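Local structure of CurF (Lyngbya majuscula, 5DP2) at residues I105-G110 with T138-F143; G250-E255 with D273-P278; I256-I261 with P278-D283. The protein probably catalyses NADPH-dependent formation of the cyclopropane ring in curacin A biosynthesis, as an unusual enoyl reductase domain of a polyketide synthase. All coordinates share one frame; numbering follows the deposited sequence. Where two conformers were deposited one is given.

In the fold
The three contacts show how chemistry follows position in an enoyl reductase. Interaction 1, wholly buried near the middle of the chain, packs a strand end against the N-terminal part of helix 140-153, almost entirely through carbon. Interaction 2, about 25 Å from it between centres, is partly buried and pairs the last two strands of the parallel sheet by backbone hydrogen bonds. Interaction 3 continues both of those strands beyond the sheet, shares Pro278 with interaction 2, and turns three of its backbone polar atoms to the nicotinamide carboxamide of NADP. It also touches interaction 1, where Tyr108 meets Ser282 and Met141 meets Met281, and thus lies between the hydrophobic core contact and the sheet edge.

Interaction 1. Residues I105-G110 with T138-F143; sequences ILAYPG and TIFMSF
The helical turn that carries Phe140 to Ala107 is closed by Phe143 N bonding to Ile139 O at 3.0 Å. The meeting itself is mostly apolar. CG of Phe140 stands opposite its own backbone N (chi1 -178°), which carries the ring out to the strand. There Ala107 CA lies over one face, displaced toward the rim, 3.9 Å from the ring centroid: a CH-pi contact. Ala107 CB closes on the far end of the same ring, 3.6 Å from Phe140 CE1, while the backbone N of Tyr108 comes obliquely to the neighbouring side, 3.6 Å from Phe140 CE2. At the root of the ring, Ile105 reaches across with its CG2 branch, 4.0 Å from Phe140 CB. In the conformer given, and therefore with some doubt, Met141 CE lies near Tyr108 CD1. Phe285 and Phe144 also meet the Phe140 ring, and Glu83 accepts from Met141 N. Strand 103-107 thus packs against helix 140-153 near its N-terminal part, close to bound NADP, an arrangement consistent with the interdomain core of medium-chain reductases, where a GroES-like domain adjoins the Rossmann domain.

Interaction 2. Residues G250-E255 with D273-P278; sequences GGRYIE and DVKYFP
Tyr253 and Tyr276 lie side by side on one face of two parallel strands, 251-255 and 275-278, which helix 264-270 links as a beta-alpha-beta crossover at the edge of the Rossmann-type sheet. Tyr276 CE1 sits over a face of the Tyr253 ring, 3.5 Å from Tyr253 CE2, with the ring planes inclined by 34°. Both side chains set CG opposite the backbone N (chi1 171° and 178°), and hence run out together. On the other face, the edge of the Phe277 ring meets Arg252 CG, while the guanidinium beyond reaches Ala154 O and Glu160.

The backbone fixes this register: Tyr253 N gives a nearly straight bond to Lys275 O at 2.8 Å, and Tyr253 O accepts from Phe277 N. Farther out, the Tyr253 hydroxyl donates to Glu255 OE1 at 2.6 Å and accepts from a water that also donates to Tyr276 OH, itself bonded to Trp262 O. A phenylalanine in place of Tyr253 would probably keep the ring contact but leave Glu255 OE1 with Asn232 and without its tyrosine donor, and the water short of one acceptor. Pro278 CD lies 3.6 Å above the centre of the Tyr276 ring. Ahead of the paired strands, Asp273 OD2 accepts from Gly250 N at 2.8 Å through its anti lone pair.

Interaction 3. Residues I256-I261 with P278-D283; sequences IGRLNI and PFDMSD. With NAP (NADP nicotinamide-adenine-dinucleotide phosphate), chain B.
Arg258 lays one face of its guanidinium over Asp280 CB, which stands 3.6 Å from Arg258 NE and off toward the rim of the group. Bends at chi2 and chi3 (-62° and -66°) fold the arginine chain over the backbone of Phe279. The guanidinium and carboxylate planes stand 74° apart, and Asp280 OD2 lies well out of the guanidinium plane, so the long salt bridge from Arg258 NE to this oxygen, at 3.7 Å, is one of charge alone, with no N-H aimed at it. A water does the directional work: in the plane of the guanidinium it accepts from Arg258 NE and donates to Asp280 OD2, an oxygen that also pairs with Arg51.

The site so framed is the nicotinamide end of the NADP pocket, formed where two neighbouring strands of the Rossmann-type sheet run out into loops. The carboxamide nitrogen N7N of NADP donates to Ile256 O at 2.9 Å and to Phe279 O at 2.8 Å, one bond to each segment, while its oxygen O7N accepts a nearly straight bond from Met281 N at 2.7 Å. These three bonds hold the amide against rotation, and the start of helix 281-287 would probably polarise its carbonyl. Asp280 is the N-cap of that helix: its OD1 accepts from Ser282 OG at 2.6 Å and, weakly, from Ser282 N. Against the cofactor, Ile256 splits its branches, CD1 approaching the ribose oxygen O4D and CG2 resting against Phe279 CZ at 3.6 Å, whose ring meets Tyr148 edge-to-face.

Interaction 1. Residues I105-G110 with T138-F143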
loop_
_atom_site.group_PDB
_atom_site.type_symbol
_atom_site.label_atom_id
_atom_site.label_comp_id
_atom_site.label_asym_id
_atom_site.label_seq_id
_atom_site.Cartn_x
_atom_site.Cartn_y
_atom_site.Cartn_z
ATOM N N ILE A 105 14.525 0.934 4.303
ATOM C CA ILE A 105 13.101 0.626 4.184
ATOM C C ILE A 105 12.918 -0.812 4.648
ATOM O O ILE A 105 13.664 -1.716 4.245
ATOM C CB ILE A 105 12.623 0.796 2.717
ATOM C CG1 ILE A 105 12.685 2.262 2.270
ATOM C CG2 ILE A 105 11.230 0.187 2.517
ATOM C CD1 ILE A 105 12.565 2.452 0.784
ATOM N N LEU A 106 11.897 -1.040 5.499
ATOM C CA LEU A 106 11.545 -2.389 5.945
ATOM C C LEU A 106 10.460 -2.940 5.028
ATOM O O LEU A 106 9.366 -2.356 4.915
ATOM C CB LEU A 106 11.088 -2.394 7.394
ATOM C CG LEU A 106 12.119 -1.913 8.430
ATOM C CD1 LEU A 106 12.051 -0.420 8.671
ATOM C CD2 LEU A 106 11.933 -2.690 9.744
ATOM N N ALA A 107 10.759 -4.076 4.393
ATOM C CA ALA A 107 9.829 -4.726 3.455
ATOM C C ALA A 107 8.924 -5.677 4.236
ATOM O O ALA A 107 9.391 -6.689 4.773
ATOM C CB ALA A 107 10.637 -5.493 2.417
ATOM N N TYR A 108 7.640 -5.351 4.324
ATOM C CA TYR A 108 6.633 -6.177 4.980
ATOM C C TYR A 108 7.104 -6.762 6.318
ATOM O O TYR A 108 7.020 -7.967 6.550
ATOM C CB TYR A 108 6.090 -7.289 4.039
ATOM C CG TYR A 108 4.790 -7.883 4.547
ATOM C CD1 TYR A 108 3.653 -7.087 4.666
ATOM C CD2 TYR A 108 4.688 -9.217 4.951
ATOM C CE1 TYR A 108 2.467 -7.597 5.205
ATOM C CE2 TYR A 108 3.521 -9.729 5.487
ATOM C CZ TYR A 108 2.414 -8.917 5.626
ATOM O OH TYR A 108 1.281 -9.461 6.186
ATOM N N PRO A 109 7.512 -5.907 7.271
ATOM C CA PRO A 109 7.902 -6.445 8.583
ATOM C C PRO A 109 6.703 -6.997 9.359
ATOM O O PRO A 109 6.846 -8.000 10.066
ATOM C CB PRO A 109 8.528 -5.236 9.278
ATOM C CG PRO A 109 7.932 -4.037 8.611
ATOM C CD PRO A 109 7.766 -4.462 7.173
ATOM N N GLY A 110 5.545 -6.323 9.253
ATOM C CA GLY A 110 4.345 -6.701 9.986
ATOM C C GLY A 110 4.185 -6.088 11.365
ATOM O O GLY A 110 3.085 -6.138 11.922
ATOM N N THR A 138 6.522 6.872 2.484
ATOM C CA THR A 138 5.361 6.788 1.605
ATOM C C THR A 138 5.495 5.729 0.525
ATOM O O THR A 138 4.523 5.488 -0.195
ATOM C CB THR A 138 5.055 8.151 0.938
ATOM O OG1 THR A 138 6.033 8.452 -0.074
ATOM C CG2 THR A 138 4.917 9.269 1.915
ATOM N N ILE A 139 6.669 5.101 0.375
ATOM C CA ILE A 139 6.960 4.357 -0.856
ATOM C C ILE A 139 6.457 2.915 -0.902
ATOM O O ILE A 139 5.793 2.528 -1.857
ATOM C CB ILE A 139 8.495 4.376 -1.148
ATOM C CG1 ILE A 139 8.960 5.800 -1.434
ATOM C CG2 ILE A 139 8.827 3.423 -2.290
ATOM C CD1 ILE A 139 10.457 5.946 -1.580
ATOM N N PHE A 140 6.848 2.083 0.081
ATOM C CA PHE A 140 6.867 0.632 -0.137
ATOM C C PHE A 140 5.524 0.018 -0.540
ATOM O O PHE A 140 5.386 -0.517 -1.643
ATOM C CB PHE A 140 7.444 -0.080 1.111
ATOM C CG PHE A 140 7.557 -1.566 0.962
ATOM C CD1 PHE A 140 8.655 -2.143 0.314
ATOM C CD2 PHE A 140 6.564 -2.412 1.435
ATOM C CE1 PHE A 140 8.733 -3.513 0.152
ATOM C CE2 PHE A 140 6.644 -3.788 1.281
ATOM C CZ PHE A 140 7.731 -4.333 0.622
ATOM N N MET A 141 4.531 0.017 0.349
ATOM C CA MET A 141 3.364 -0.763 0.023
ATOM C C MET A 141 2.621 -0.175 -1.183
ATOM O O MET A 141 2.173 -0.914 -2.073
ATOM C CB MET A 141 2.463 -0.914 1.240
ATOM C CG MET A 141 1.333 -1.881 1.047
ATOM S SD MET A 141 1.756 -3.584 0.678
ATOM C CE MET A 141 2.171 -4.175 2.315
ATOM N N SER A 142 2.467 1.138 -1.228
ATOM C CA SER A 142 1.662 1.744 -2.296
ATOM C C SER A 142 2.320 1.570 -3.676
ATOM O O SER A 142 1.656 1.178 -4.637
ATOM C CB SER A 142 1.373 3.201 -1.989
ATOM O OG SER A 142 0.647 3.357 -0.785
ATOM N N PHE A 143 3.611 1.902 -3.784
ATOM C CA PHE A 143 4.285 1.745 -5.070
ATOM C C PHE A 143 4.530 0.308 -5.441
ATOM O O PHE A 143 4.488 -0.021 -6.636
ATOM C CB PHE A 143 5.588 2.555 -5.155
ATOM C CG PHE A 143 5.379 4.033 -5.381
ATOM C CD1 PHE A 143 5.277 4.530 -6.674
ATOM C CD2 PHE A 143 5.263 4.904 -4.319
ATOM C CE1 PHE A 143 5.112 5.890 -6.899
ATOM C CE2 PHE A 143 5.122 6.275 -4.543
ATOM C CZ PHE A 143 5.049 6.760 -5.838
#

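Interaction 2. Residues G250-E255 with D273-P278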
loop_
_atom_site.group_PDB
_atom_site.type_symbol
_atom_site.label_atom_id
_atom_site.label_comp_id
_atom_site.label_asym_id
_atom_site.label_seq_id
_atom_site.Cartn_x
_atom_site.Cartn_y
_atom_site.Cartn_z
ATOM N N GLY A 250 -10.520 -7.210 -24.638
ATOM C CA GLY A 250 -9.267 -7.703 -24.104
ATOM C C GLY A 250 -8.724 -6.903 -22.928
ATOM O O GLY A 250 -7.540 -7.044 -22.591
ATOM N N GLY A 251 -9.560 -6.097 -22.283
ATOM C CA GLY A 251 -9.083 -5.258 -21.188
ATOM C C GLY A 251 -8.597 -6.080 -19.998
ATOM O O GLY A 251 -8.959 -7.243 -19.818
ATOM N N ARG A 252 -7.771 -5.410 -19.181
ATOM C CA ARG A 252 -7.136 -6.012 -18.022
ATOM C C ARG A 252 -7.699 -5.381 -16.749
ATOM O O ARG A 252 -7.631 -4.168 -16.559
ATOM C CB ARG A 252 -5.618 -5.893 -18.100
ATOM C CG ARG A 252 -5.012 -6.616 -19.315
ATOM C CD ARG A 252 -4.748 -5.728 -20.521
ATOM N NE ARG A 252 -3.564 -4.903 -20.313
ATOM C CZ ARG A 252 -3.234 -3.863 -21.086
ATOM N NH1 ARG A 252 -4.059 -3.418 -22.020
ATOM N NH2 ARG A 252 -2.089 -3.251 -20.871
ATOM N N TYR A 253 -8.232 -6.244 -15.879
ATOM C CA TYR A 253 -8.896 -5.846 -14.640
ATOM C C TYR A 253 -8.012 -6.227 -13.467
ATOM O O TYR A 253 -7.906 -7.414 -13.148
ATOM C CB TYR A 253 -10.280 -6.525 -14.594
ATOM C CG TYR A 253 -11.068 -6.430 -13.333
ATOM C CD1 TYR A 253 -10.830 -5.483 -12.362
ATOM C CD2 TYR A 253 -12.055 -7.401 -13.071
ATOM C CE1 TYR A 253 -11.511 -5.506 -11.139
ATOM C CE2 TYR A 253 -12.733 -7.435 -11.871
ATOM C CZ TYR A 253 -12.452 -6.497 -10.904
ATOM O OH TYR A 253 -13.068 -6.592 -9.681
ATOM N N ILE A 254 -7.386 -5.222 -12.865
ATOM C CA ILE A 254 -6.555 -5.402 -11.680
ATOM C C ILE A 254 -7.428 -5.147 -10.464
ATOM O O ILE A 254 -8.039 -4.082 -10.329
ATOM C CB ILE A 254 -5.372 -4.429 -11.661
ATOM C CG1 ILE A 254 -4.540 -4.473 -12.952
ATOM C CG2 ILE A 254 -4.516 -4.700 -10.443
ATOM C CD1 ILE A 254 -3.710 -3.219 -13.097
ATOM N N GLU A 255 -7.480 -6.135 -9.548
ATOM C CA GLU A 255 -8.298 -6.010 -8.342
ATOM C C GLU A 255 -7.408 -6.170 -7.117
ATOM O O GLU A 255 -6.829 -7.275 -6.906
ATOM C CB GLU A 255 -9.438 -7.034 -8.332
ATOM C CG GLU A 255 -10.373 -6.899 -7.124
ATOM C CD GLU A 255 -10.993 -5.504 -7.021
ATOM O OE1 GLU A 255 -11.854 -5.198 -7.889
ATOM O OE2 GLU A 255 -10.627 -4.720 -6.127
ATOM N N ASP A 273 -13.245 -12.407 -22.596
ATOM C CA ASP A 273 -12.059 -11.830 -23.193
ATOM C C ASP A 273 -11.176 -11.080 -22.201
ATOM O O ASP A 273 -10.023 -10.759 -22.503
ATOM C CB ASP A 273 -12.457 -10.842 -24.294
ATOM C CG ASP A 273 -13.327 -9.708 -23.780
ATOM O OD1 ASP A 273 -14.450 -10.008 -23.271
ATOM O OD2 ASP A 273 -12.896 -8.535 -23.849
ATOM N N VAL A 274 -11.722 -10.712 -21.050
ATOM C CA VAL A 274 -10.982 -9.893 -20.077
ATOM C C VAL A 274 -9.911 -10.719 -19.376
ATOM O O VAL A 274 -10.089 -11.923 -19.115
ATOM C CB VAL A 274 -12.011 -9.273 -19.057
ATOM C CG1 VAL A 274 -11.408 -8.859 -17.700
ATOM C CG2 VAL A 274 -12.774 -8.154 -19.792
ATOM N N LYS A 275 -8.796 -10.066 -19.067
ATOM C CA LYS A 275 -7.740 -10.658 -18.287
ATOM C C LYS A 275 -7.888 -10.144 -16.850
ATOM O O LYS A 275 -7.817 -8.951 -16.610
ATOM C CB LYS A 275 -6.391 -10.304 -18.916
ATOM C CG LYS A 275 -6.327 -10.541 -20.447
ATOM C CD LYS A 275 -6.620 -11.995 -20.812
ATOM C CE LYS A 275 -6.420 -12.354 -22.287
ATOM N NZ LYS A 275 -7.466 -11.807 -23.193
ATOM N N TYR A 276 -8.065 -11.053 -15.904
ATOM C CA TYR A 276 -8.383 -10.711 -14.511
ATOM C C TYR A 276 -7.178 -10.988 -13.617
ATOM O O TYR A 276 -6.636 -12.101 -13.625
ATOM C CB TYR A 276 -9.588 -11.542 -14.075
ATOM C CG TYR A 276 -10.041 -11.349 -12.638
ATOM C CD1 TYR A 276 -10.149 -10.098 -12.058
ATOM C CD2 TYR A 276 -10.366 -12.453 -11.869
ATOM C CE1 TYR A 276 -10.616 -9.957 -10.760
ATOM C CE2 TYR A 276 -10.825 -12.327 -10.569
ATOM C CZ TYR A 276 -10.959 -11.071 -10.019
ATOM O OH TYR A 276 -11.430 -10.886 -8.739
ATOM N N PHE A 277 -6.793 -9.964 -12.844
ATOM C CA PHE A 277 -5.605 -9.978 -12.017
ATOM C C PHE A 277 -5.910 -9.549 -10.569
ATOM O O PHE A 277 -5.579 -8.452 -10.146
ATOM C CB PHE A 277 -4.524 -9.075 -12.600
ATOM C CG PHE A 277 -4.037 -9.508 -13.940
ATOM C CD1 PHE A 277 -3.279 -10.651 -14.063
ATOM C CD2 PHE A 277 -4.306 -8.751 -15.088
ATOM C CE1 PHE A 277 -2.786 -11.056 -15.303
ATOM C CE2 PHE A 277 -3.811 -9.128 -16.320
ATOM C CZ PHE A 277 -3.085 -10.295 -16.428
ATOM N N PRO A 278 -6.520 -10.463 -9.774
ATOM C CA PRO A 278 -6.613 -10.233 -8.343
ATOM C C PRO A 278 -5.303 -10.641 -7.672
ATOM O O PRO A 278 -4.694 -11.661 -8.062
ATOM C CB PRO A 278 -7.737 -11.198 -7.927
ATOM C CG PRO A 278 -7.600 -12.372 -8.863
ATOM C CD PRO A 278 -7.116 -11.743 -10.179
HETATM O O HOH W 1 -5.967 -8.999 -23.650
HETATM O O HOH W 2 -13.538 -9.096 -8.377
#

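Interaction 3. Residues I256-I261 with P278-D283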
loop_
_atom_site.group_PDB
_atom_site.type_symbol
_atom_site.label_atom_id
_atom_site.label_comp_id
_atom_site.label_asym_id
_atom_site.label_seq_id
_atom_site.Cartn_x
_atom_site.Cartn_y
_atom_site.Cartn_z
ATOM N N ILE A 256 -7.313 -5.107 -6.329
ATOM C CA ILE A 256 -6.561 -5.166 -5.080
ATOM C C ILE A 256 -7.479 -5.178 -3.861
ATOM O O ILE A 256 -6.993 -5.379 -2.748
ATOM C CB ILE A 256 -5.480 -4.070 -4.969
ATOM C CG1 ILE A 256 -6.057 -2.663 -4.796
ATOM C CG2 ILE A 256 -4.536 -4.147 -6.174
ATOM C CD1 ILE A 256 -5.024 -1.591 -4.499
ATOM N N GLY A 257 -8.782 -4.968 -4.031
ATOM C CA GLY A 257 -9.668 -5.178 -2.900
ATOM C C GLY A 257 -9.697 -6.670 -2.574
ATOM O O GLY A 257 -9.493 -7.502 -3.460
ATOM N N ARG A 258 -9.910 -6.991 -1.311
ATOM C CA ARG A 258 -9.925 -8.391 -0.920
ATOM C C ARG A 258 -11.264 -8.835 -0.364
ATOM O O ARG A 258 -11.445 -10.014 -0.120
ATOM C CB ARG A 258 -8.732 -8.724 0.010
ATOM C CG ARG A 258 -7.362 -8.423 -0.595
ATOM C CD ARG A 258 -7.069 -9.220 -1.839
ATOM N NE ARG A 258 -6.954 -10.652 -1.566
ATOM C CZ ARG A 258 -6.773 -11.599 -2.479
ATOM N NH1 ARG A 258 -6.801 -11.312 -3.780
ATOM N NH2 ARG A 258 -6.597 -12.847 -2.082
ATOM N N LEU A 259 -12.213 -7.916 -0.178
ATOM C CA LEU A 259 -13.542 -8.274 0.327
ATOM C C LEU A 259 -14.502 -8.503 -0.814
ATOM O O LEU A 259 -14.663 -7.669 -1.700
ATOM C CB LEU A 259 -14.118 -7.165 1.230
ATOM C CG LEU A 259 -13.269 -6.639 2.386
ATOM C CD1 LEU A 259 -13.821 -5.344 2.988
ATOM C CD2 LEU A 259 -13.183 -7.726 3.436
ATOM N N ASN A 260 -15.118 -9.679 -0.807
ATOM C CA ASN A 260 -16.194 -10.078 -1.704
ATOM C C ASN A 260 -15.864 -10.016 -3.204
ATOM O O ASN A 260 -16.696 -9.698 -4.063
ATOM C CB ASN A 260 -17.452 -9.298 -1.377
ATOM C CG ASN A 260 -17.809 -9.389 0.089
ATOM O OD1 ASN A 260 -17.799 -8.385 0.817
ATOM N ND2 ASN A 260 -18.085 -10.604 0.552
ATOM N N ILE A 261 -14.631 -10.362 -3.527
ATOM C CA ILE A 261 -14.195 -10.306 -4.915
ATOM C C ILE A 261 -14.669 -11.516 -5.701
ATOM O O ILE A 261 -15.004 -12.578 -5.149
ATOM C CB ILE A 261 -12.678 -10.132 -5.036
ATOM C CG1 ILE A 261 -11.928 -11.319 -4.470
ATOM C CG2 ILE A 261 -12.257 -8.786 -4.457
ATOM C CD1 ILE A 261 -10.455 -11.180 -4.712
ATOM N N PRO A 278 -6.520 -10.463 -9.774
ATOM C CA PRO A 278 -6.613 -10.233 -8.343
ATOM C C PRO A 278 -5.303 -10.641 -7.672
ATOM O O PRO A 278 -4.694 -11.661 -8.062
ATOM C CB PRO A 278 -7.737 -11.198 -7.927
ATOM C CG PRO A 278 -7.600 -12.372 -8.863
ATOM C CD PRO A 278 -7.116 -11.743 -10.179
ATOM N N PHE A 279 -4.868 -9.905 -6.655
ATOM C CA PHE A 279 -3.684 -10.331 -5.926
ATOM C C PHE A 279 -3.667 -9.696 -4.557
ATOM O O PHE A 279 -4.352 -8.698 -4.303
ATOM C CB PHE A 279 -2.369 -10.016 -6.678
ATOM C CG PHE A 279 -2.107 -8.540 -6.915
ATOM C CD1 PHE A 279 -2.598 -7.896 -8.031
ATOM C CD2 PHE A 279 -1.341 -7.797 -6.039
ATOM C CE1 PHE A 279 -2.314 -6.557 -8.256
ATOM C CE2 PHE A 279 -1.095 -6.451 -6.254
ATOM C CZ PHE A 279 -1.573 -5.832 -7.375
ATOM N N ASP A 280 -2.840 -10.268 -3.671
ATOM C CA ASP A 280 -2.626 -9.770 -2.318
ATOM C C ASP A 280 -1.125 -9.718 -2.077
ATOM O O ASP A 280 -0.449 -10.766 -2.036
ATOM C CB ASP A 280 -3.357 -10.636 -1.280
ATOM C CG ASP A 280 -3.262 -10.058 0.133
ATOM O OD1 ASP A 280 -2.236 -9.449 0.443
ATOM O OD2 ASP A 280 -4.211 -10.219 0.939
ATOM N N MET A 281 -0.600 -8.506 -1.978
ATOM C CA MET A 281 0.845 -8.350 -1.826
ATOM C C MET A 281 1.404 -9.010 -0.587
ATOM O O MET A 281 2.527 -9.519 -0.610
ATOM C CB MET A 281 1.223 -6.882 -1.833
ATOM C CG MET A 281 0.972 -6.194 -3.142
ATOM S SD MET A 281 2.025 -6.759 -4.515
ATOM C CE MET A 281 3.524 -5.887 -4.108
ATOM N N SER A 282 0.642 -8.987 0.512
ATOM C CA SER A 282 1.113 -9.676 1.707
ATOM C C SER A 282 1.358 -11.171 1.445
ATOM O O SER A 282 2.384 -11.723 1.862
ATOM C CB SER A 282 0.183 -9.403 2.889
ATOM O OG SER A 282 -1.098 -9.926 2.721
ATOM N N ASP A 283 0.447 -11.820 0.705
ATOM C CA ASP A 283 0.662 -13.190 0.327
ATOM C C ASP A 283 1.928 -13.355 -0.529
ATOM O O ASP A 283 2.699 -14.301 -0.387
ATOM C CB ASP A 283 -0.505 -13.756 -0.505
ATOM C CG ASP A 283 -1.801 -13.976 0.254
ATOM O OD1 ASP A 283 -1.755 -14.129 1.485
ATOM O OD2 ASP A 283 -2.861 -14.003 -0.423
HETATM P PA NAP B . -6.298 4.487 0.681
HETATM O O1A NAP B . -5.390 5.602 1.074
HETATM O O2A NAP B . -6.557 4.234 -0.759
HETATM O O5B NAP B . -7.668 4.703 1.474
HETATM C C5B NAP B . -8.866 4.017 1.087
HETATM C C4B NAP B . -9.503 4.600 -0.156
HETATM O O4B NAP B . -10.757 3.985 -0.340
HETATM C C3B NAP B . -9.718 6.084 -0.102
HETATM O O3B NAP B . -8.911 6.688 -1.115
HETATM C C2B NAP B . -11.221 6.290 -0.370
HETATM O O2B NAP B . -11.593 7.248 -1.320
HETATM C C1B NAP B . -11.652 4.950 -0.932
HETATM N N9A NAP B . -12.993 4.532 -0.545
HETATM C C8A NAP B . -13.353 3.871 0.609
HETATM N N7A NAP B . -14.686 3.639 0.627
HETATM C C5A NAP B . -15.172 4.140 -0.517
HETATM C C6A NAP B . -16.467 4.218 -1.111
HETATM N N6A NAP B . -17.534 3.700 -0.469
HETATM N N1A NAP B . -16.585 4.798 -2.298
HETATM C C2A NAP B . -15.505 5.299 -2.907
HETATM N N3A NAP B . -14.247 5.285 -2.455
HETATM C C4A NAP B . -14.094 4.726 -1.265
HETATM O O3 NAP B . -5.784 3.113 1.344
HETATM P PN NAP B . -4.584 2.152 0.898
HETATM O O1N NAP B . -3.928 1.671 2.134
HETATM O O2N NAP B . -3.745 2.808 -0.159
HETATM O O5D NAP B . -5.376 0.943 0.296
HETATM C C5D NAP B . -6.134 1.142 -0.921
HETATM C C4D NAP B . -7.129 -0.030 -1.111
HETATM O O4D NAP B . -6.416 -1.113 -1.650
HETATM C C3D NAP B . -7.755 -0.557 0.185
HETATM O O3D NAP B . -9.038 -1.110 -0.140
HETATM C C2D NAP B . -6.777 -1.615 0.630
HETATM O O2D NAP B . -7.426 -2.586 1.456
HETATM C C1D NAP B . -6.313 -2.177 -0.688
HETATM N N1N NAP B . -4.927 -2.669 -0.844
HETATM C C2N NAP B . -4.712 -3.921 -1.308
HETATM C C3N NAP B . -3.433 -4.437 -1.493
HETATM C C7N NAP B . -3.254 -5.823 -2.010
HETATM O O7N NAP B . -2.123 -6.255 -1.943
HETATM N N7N NAP B . -4.328 -6.486 -2.516
HETATM C C4N NAP B . -2.329 -3.633 -1.188
HETATM C C5N NAP B . -2.574 -2.350 -0.716
HETATM C C6N NAP B . -3.882 -1.876 -0.551
HETATM P P2B NAP B . -11.565 8.827 -1.070
HETATM O O1X NAP B . -10.098 9.222 -0.955
HETATM O O2X NAP B . -12.232 9.364 -2.305
HETATM O O3X NAP B . -12.324 9.084 0.209
HETATM O O HOH W 3 -6.237 -11.913 0.996
HETATM O O HOH W 4 -5.292 -15.017 -0.063
#